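Local coordinates for protein viral CASP8 and FADD-like apoptosis regulator (Molluscum contagiosum virus subtype 1, PDB 2BBR) that inhibits death-receptor-induced apoptosis by associating with FADD and interfering with caspase-8 recruitment and activation at the death-inducing signaling complex, and suppresses host NF-kappa-B activation, at residues A58-V61 against E62-Y65; G83-Q86 against L87-T90; T128-S131 against E132-F136. All coordinates share one frame; numbering follows the deposited sequence.

Contact 1 (A58-V61 against E62-Y65); sequences AALV and EMLY
From Ala58-Val61 into Glu62-Tyr65 the backbone continues one regular alpha helix through about two turns, four successive i+4 to i bonds joining Glu62 N, Met63 N, Leu64 N and Tyr65 N to the carbonyl oxygens of Ala58, Ala59, Leu60 and Val61 respectively. The four bonds are even, 2.9 Å from Glu62 N to Ala58 O and 3.0 Å from Leu64 N to Leu60 O, as in a regular helix, the latter nearly straight at 168°. The side chains that meet across the two segments do so along the helix surface. Met63 has CG beside its own backbone N (chi1 -70°), which brings that methylene within 3.2 Å of Ala59 O. From there its extended chain carries SD alongside the Leu60 side chain, 4.3 Å from Leu60 CD1, an apolar contact between neighbours three residues apart. Leu64 lies back over the preceding turn, its CG 3.4 Å from Leu60 O. Glu62 likewise rests its CG 3.3 Å from Ala58 O, but its carboxylate runs on to other partners: OE1 bonds to Ser91 OG, while OE2 takes the amide of Gly89 and a salt bridge from Lys98. Three polar groups thus fix the rotation of this buried acid and would be expected to stabilise its charged form. Tyr65 turns the other way, CG anti to the backbone N (chi1 -177°), so that the ring leads off the helix and its OH bonds to Glu85. Val61 and Leu64 both pack on Leu73 of helix 70-77, placing this part of helix 57-66 in the helical bundle of the first death effector domain.

Contact 2 (G83-Q86 against L87-T90); sequences GAEQ and LLGT
Gly83 touches Leu87 through its carbonyl where helix 81-85 gives way to a loop, Gly83 O lying 4.1 Å from Leu87 CG. Next along the chain, Ala84 supplies the main backbone link: its O receives Leu87 N at 2.9 Å. This donor comes from above the carbonyl plane, 54° out of it, and the spacing of three residues marks a tighter turn than in an alpha helix. The methyl of Ala84 turns away, against Val61 of helix 57-66. Glu85 continues the three-residue spacing through a weak bond, Leu88 N to Glu85 O at 3.3 Å. Its side chain and that of Leu88 lie side by side and point the same way, with Glu85 CG 4.1 Å from Leu88 CD1; the isobutyl group of Leu88 also reaches back over the Glu85 backbone, CD1 being 3.8 Å from Glu85 CA. The Glu85 carboxylate, already held by Tyr65, also takes a salt bridge from Lys81 through OE2. Gln86 ends the segment; the Leu87 side chain lies back along its peptide and goes on to Leu57 of helix 57-66. Past it the chain reverses. Leu87 O is gripped twice by Thr90, through N and, at 2.7 Å, through OG1. The Thr90 side-chain torsion sets the hydroxyl between its own N and carbonyl carbon, turned back to this acceptor. Gly89 adopts phi 82° and psi 14°, the left-handed conformation usual at the third position of this turn. Leu88, beside it, lines the azide pocket with Arg95 and Lys98. The whole is a helix C-terminus running into a type II beta turn beside the azide site.

Contact 3 (T128-S131 against E132-F136); sequences TALS and ESSRF
Ser134 and Ser131 grip each other twice. The first bond runs from Ser131 N to Ser134 OG, at 2.9 Å; it depends on the Ser134 torsion (chi1 -64°), which places OG beside its own backbone N and turned back toward Ser131. The second is the backbone bond from Ser134 N to Ser131 O, 3.0 Å, whose donor stands above the carbonyl plane, 60° out of it. The backbone bond closes a type I beta turn from Ser131 to Ser134, and the Ser134 hydroxyl reinforces it, on the loop that leads into helix 136-145 of the second death effector domain, with Arg135 at the N-cap. Ser131 takes a different rotamer: chi1 is 72°, which holds OG between its own N and carbonyl carbon and tips it over the turn. There Ser131 OG accepts two hydrogen bonds from Ser133, one donated by Ser133 OG at 2.8 Å and a longer one from Ser133 N at 3.2 Å. The latter, from a serine hydroxyl to the N-H two residues on, makes an ST turn. Leu130 lays its CD2 methyl 3.9 Å from Ser134 OG, which belongs to a buried residue. The leucine side chain also packs on Cys120 of helix 109-122 and on Leu139 and Ala142 of helix 136-145, while Arg135, the residue after the turn, reaches Glu138 and His23.

In the fold
Contacts 1 and 2 adjoin, their centres 8 Å apart, and are joined by polar bonds at two points. Tyr65 OH lies 2.5 Å from Glu85 OE2, a probable hydrogen bond, and Glu62 OE2 lies 2.8 Å from Gly89 N, tying the type II turn to helix 57-66. Ala58 CB also packs against Thr90 OG1 at 3.4 Å. The bound azide, probably from the crystallisation liquor, sits at this junction, about 4 Å from the side chains of both Glu62 and Leu88. Contact 3 belongs to the second death effector domain, opposite contacts 1 and 2 across the chain's centre; its nearest atoms are about 14 Å from contact 1 and about 17 Å from contact 2.

Contact 1 (A58-V61 against E62-Y65)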
loop_
_atom_site.group_PDB
_atom_site.type_symbol
_atom_site.label_atom_id
_atom_site.label_comp_id
_atom_site.label_asym_id
_atom_site.label_seq_id
_atom_site.Cartn_x
_atom_site.Cartn_y
_atom_site.Cartn_z
ATOM N N ALA A 58 -5.247 -15.288 1.440
ATOM C CA ALA A 58 -5.173 -14.371 0.312
ATOM C C ALA A 58 -4.550 -13.033 0.699
ATOM O O ALA A 58 -3.704 -12.510 -0.021
ATOM C CB ALA A 58 -6.563 -14.151 -0.275
ATOM N N ALA A 59 -4.971 -12.473 1.829
ATOM C CA ALA A 59 -4.431 -11.193 2.272
ATOM C C ALA A 59 -2.921 -11.255 2.478
ATOM O O ALA A 59 -2.188 -10.380 2.015
ATOM C CB ALA A 59 -5.114 -10.751 3.560
ATOM N N LEU A 60 -2.460 -12.288 3.175
ATOM C CA LEU A 60 -1.033 -12.442 3.429
ATOM C C LEU A 60 -0.256 -12.645 2.136
ATOM O O LEU A 60 0.825 -12.087 1.959
ATOM C CB LEU A 60 -0.779 -13.617 4.381
ATOM C CG LEU A 60 -1.047 -13.385 5.872
ATOM C CD1 LEU A 60 -0.125 -12.295 6.396
ATOM C CD2 LEU A 60 -2.499 -13.003 6.085
ATOM N N VAL A 61 -0.806 -13.453 1.236
ATOM C CA VAL A 61 -0.150 -13.702 -0.038
ATOM C C VAL A 61 -0.026 -12.395 -0.822
ATOM O O VAL A 61 1.024 -12.108 -1.399
ATOM C CB VAL A 61 -0.932 -14.766 -0.842
ATOM C CG1 VAL A 61 -0.479 -14.785 -2.291
ATOM C CG2 VAL A 61 -0.708 -16.137 -0.215
ATOM N N GLU A 62 -1.084 -11.588 -0.825
ATOM C CA GLU A 62 -1.035 -10.310 -1.535
ATOM C C GLU A 62 0.005 -9.392 -0.909
ATOM O O GLU A 62 0.753 -8.716 -1.615
ATOM C CB GLU A 62 -2.395 -9.616 -1.514
ATOM C CG GLU A 62 -3.425 -10.254 -2.411
ATOM C CD GLU A 62 -4.552 -9.300 -2.741
ATOM O OE1 GLU A 62 -5.594 -9.338 -2.053
ATOM O OE2 GLU A 62 -4.380 -8.502 -3.683
ATOM N N MET A 63 0.043 -9.349 0.420
ATOM C CA MET A 63 1.022 -8.512 1.097
ATOM C C MET A 63 2.434 -8.891 0.681
ATOM O O MET A 63 3.237 -8.028 0.332
ATOM C CB MET A 63 0.898 -8.650 2.611
ATOM C CG MET A 63 -0.359 -8.044 3.187
ATOM S SD MET A 63 -0.435 -8.296 4.958
ATOM C CE MET A 63 -2.065 -7.647 5.315
ATOM N N LEU A 64 2.739 -10.184 0.721
ATOM C CA LEU A 64 4.077 -10.634 0.347
ATOM C C LEU A 64 4.381 -10.344 -1.121
ATOM O O LEU A 64 5.506 -9.989 -1.470
ATOM C CB LEU A 64 4.241 -12.128 0.646
ATOM C CG LEU A 64 4.183 -12.502 2.133
ATOM C CD1 LEU A 64 4.264 -14.014 2.285
ATOM C CD2 LEU A 64 5.318 -11.818 2.884
ATOM N N TYR A 65 3.381 -10.497 -1.982
ATOM C CA TYR A 65 3.580 -10.223 -3.398
ATOM C C TYR A 65 3.919 -8.747 -3.612
ATOM O O TYR A 65 4.862 -8.412 -4.329
ATOM C CB TYR A 65 2.322 -10.567 -4.189
ATOM C CG TYR A 65 2.488 -10.362 -5.676
ATOM C CD1 TYR A 65 3.007 -11.371 -6.484
ATOM C CD2 TYR A 65 2.169 -9.139 -6.271
ATOM C CE1 TYR A 65 3.206 -11.170 -7.848
ATOM C CE2 TYR A 65 2.367 -8.929 -7.634
ATOM C CZ TYR A 65 2.887 -9.951 -8.413
ATOM O OH TYR A 65 3.093 -9.748 -9.761
#

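Contact 2 (G83-Q86 against L87-T90)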
loop_
_atom_site.group_PDB
_atom_site.type_symbol
_atom_site.label_atom_id
_atom_site.label_comp_id
_atom_site.label_asym_id
_atom_site.label_seq_id
_atom_site.Cartn_x
_atom_site.Cartn_y
_atom_site.Cartn_z
ATOM N N GLY A 83 1.394 -18.343 -8.884
ATOM C CA GLY A 83 0.407 -18.852 -7.948
ATOM C C GLY A 83 -0.128 -17.725 -7.081
ATOM O O GLY A 83 -1.318 -17.670 -6.764
ATOM N N ALA A 84 0.759 -16.812 -6.699
ATOM C CA ALA A 84 0.371 -15.678 -5.873
ATOM C C ALA A 84 -0.476 -14.690 -6.672
ATOM O O ALA A 84 -1.424 -14.110 -6.148
ATOM C CB ALA A 84 1.614 -14.985 -5.330
ATOM N N GLU A 85 -0.136 -14.501 -7.941
ATOM C CA GLU A 85 -0.887 -13.575 -8.780
ATOM C C GLU A 85 -2.342 -14.011 -8.944
ATOM O O GLU A 85 -3.218 -13.186 -9.202
ATOM C CB GLU A 85 -0.184 -13.407 -10.134
ATOM C CG GLU A 85 1.172 -12.725 -9.976
ATOM C CD GLU A 85 1.993 -12.646 -11.249
ATOM O OE1 GLU A 85 1.856 -13.529 -12.116
ATOM O OE2 GLU A 85 2.801 -11.704 -11.360
ATOM N N GLN A 86 -2.611 -15.298 -8.764
ATOM C CA GLN A 86 -3.978 -15.790 -8.874
ATOM C C GLN A 86 -4.839 -15.301 -7.711
ATOM O O GLN A 86 -6.066 -15.323 -7.796
ATOM C CB GLN A 86 -4.002 -17.319 -8.920
ATOM C CG GLN A 86 -3.574 -17.898 -10.260
ATOM C CD GLN A 86 -4.461 -17.426 -11.398
ATOM O OE1 GLN A 86 -5.684 -17.457 -11.290
ATOM N NE2 GLN A 86 -3.850 -16.987 -12.492
ATOM N N LEU A 87 -4.202 -14.844 -6.634
ATOM C CA LEU A 87 -4.941 -14.366 -5.467
ATOM C C LEU A 87 -5.046 -12.851 -5.364
ATOM O O LEU A 87 -5.733 -12.335 -4.479
ATOM C CB LEU A 87 -4.319 -14.915 -4.179
ATOM C CG LEU A 87 -4.205 -16.439 -4.086
ATOM C CD1 LEU A 87 -3.819 -16.828 -2.669
ATOM C CD2 LEU A 87 -5.523 -17.094 -4.472
ATOM N N LEU A 88 -4.374 -12.131 -6.254
ATOM C CA LEU A 88 -4.427 -10.676 -6.209
ATOM C C LEU A 88 -5.855 -10.172 -6.404
ATOM O O LEU A 88 -6.581 -10.647 -7.282
ATOM C CB LEU A 88 -3.508 -10.078 -7.277
ATOM C CG LEU A 88 -2.007 -10.295 -7.054
ATOM C CD1 LEU A 88 -1.235 -9.829 -8.277
ATOM C CD2 LEU A 88 -1.553 -9.534 -5.814
ATOM N N GLY A 89 -6.257 -9.215 -5.571
ATOM C CA GLY A 89 -7.590 -8.648 -5.664
ATOM C C GLY A 89 -8.677 -9.454 -4.982
ATOM O O GLY A 89 -9.860 -9.196 -5.208
ATOM N N THR A 90 -8.300 -10.416 -4.143
ATOM C CA THR A 90 -9.299 -11.241 -3.467
ATOM C C THR A 90 -9.329 -11.109 -1.944
ATOM O O THR A 90 -9.822 -11.999 -1.252
ATOM C CB THR A 90 -9.132 -12.744 -3.818
ATOM O OG1 THR A 90 -7.918 -13.245 -3.246
ATOM C CG2 THR A 90 -9.100 -12.941 -5.330
#

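Contact 3 (T128-S131 against E132-F136)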
loop_
_atom_site.group_PDB
_atom_site.type_symbol
_atom_site.label_atom_id
_atom_site.label_comp_id
_atom_site.label_asym_id
_atom_site.label_seq_id
_atom_site.Cartn_x
_atom_site.Cartn_y
_atom_site.Cartn_z
ATOM N N THR A 128 5.437 20.114 8.256
ATOM C CA THR A 128 5.533 19.529 9.591
ATOM C C THR A 128 5.229 18.035 9.613
ATOM O O THR A 128 5.449 17.364 10.622
ATOM C CB THR A 128 4.580 20.229 10.582
ATOM O OG1 THR A 128 3.227 20.086 10.131
ATOM C CG2 THR A 128 4.923 21.706 10.696
ATOM N N ALA A 129 4.724 17.511 8.499
ATOM C CA ALA A 129 4.392 16.095 8.410
ATOM C C ALA A 129 5.397 15.349 7.546
ATOM O O ALA A 129 5.323 14.128 7.405
ATOM C CB ALA A 129 2.990 15.925 7.837
ATOM N N LEU A 130 6.340 16.088 6.970
ATOM C CA LEU A 130 7.345 15.496 6.100
ATOM C C LEU A 130 8.761 15.946 6.433
ATOM O O LEU A 130 8.982 17.075 6.877
ATOM C CB LEU A 130 7.046 15.862 4.648
ATOM C CG LEU A 130 5.677 15.465 4.094
ATOM C CD1 LEU A 130 5.469 16.122 2.740
ATOM C CD2 LEU A 130 5.586 13.950 3.990
ATOM N N SER A 131 9.717 15.050 6.211
ATOM C CA SER A 131 11.124 15.343 6.450
ATOM C C SER A 131 11.931 14.574 5.414
ATOM O O SER A 131 11.369 13.827 4.608
ATOM C CB SER A 131 11.547 14.906 7.856
ATOM O OG SER A 131 11.618 13.495 7.956
ATOM N N GLU A 132 13.247 14.753 5.443
ATOM C CA GLU A 132 14.132 14.083 4.500
ATOM C C GLU A 132 14.127 12.568 4.677
ATOM O O GLU A 132 14.681 11.838 3.856
ATOM C CB GLU A 132 15.553 14.635 4.644
ATOM C CG GLU A 132 15.622 16.137 4.405
ATOM C CD GLU A 132 17.030 16.690 4.463
ATOM O OE1 GLU A 132 17.847 16.340 3.587
ATOM O OE2 GLU A 132 17.319 17.480 5.387
ATOM N N SER A 133 13.497 12.090 5.745
ATOM C CA SER A 133 13.432 10.655 5.981
ATOM C C SER A 133 12.068 10.068 5.620
ATOM O O SER A 133 11.870 8.858 5.700
ATOM C CB SER A 133 13.755 10.340 7.444
ATOM O OG SER A 133 12.821 10.948 8.319
ATOM N N SER A 134 11.128 10.919 5.214
ATOM C CA SER A 134 9.789 10.448 4.862
ATOM C C SER A 134 9.746 9.563 3.624
ATOM O O SER A 134 10.249 9.932 2.565
ATOM C CB SER A 134 8.845 11.635 4.649
ATOM O OG SER A 134 8.663 12.377 5.841
ATOM N N ARG A 135 9.125 8.394 3.767
ATOM C CA ARG A 135 8.980 7.444 2.666
ATOM C C ARG A 135 7.821 7.890 1.772
ATOM O O ARG A 135 7.017 8.736 2.167
ATOM C CB ARG A 135 8.656 6.047 3.208
ATOM C CG ARG A 135 9.637 5.482 4.224
ATOM C CD ARG A 135 9.228 4.059 4.598
ATOM N NE ARG A 135 10.209 3.386 5.446
ATOM C CZ ARG A 135 10.299 3.539 6.764
ATOM N NH1 ARG A 135 9.463 4.342 7.404
ATOM N NH2 ARG A 135 11.230 2.884 7.443
ATOM N N PHE A 136 7.723 7.313 0.577
ATOM C CA PHE A 136 6.627 7.661 -0.321
ATOM C C PHE A 136 5.273 7.373 0.336
ATOM O O PHE A 136 4.348 8.183 0.227
ATOM C CB PHE A 136 6.722 6.889 -1.639
ATOM C CG PHE A 136 5.642 7.248 -2.628
ATOM C CD1 PHE A 136 5.647 8.481 -3.268
ATOM C CD2 PHE A 136 4.605 6.362 -2.900
ATOM C CE1 PHE A 136 4.634 8.825 -4.163
ATOM C CE2 PHE A 136 3.592 6.695 -3.792
ATOM C CZ PHE A 136 3.602 7.928 -4.424
#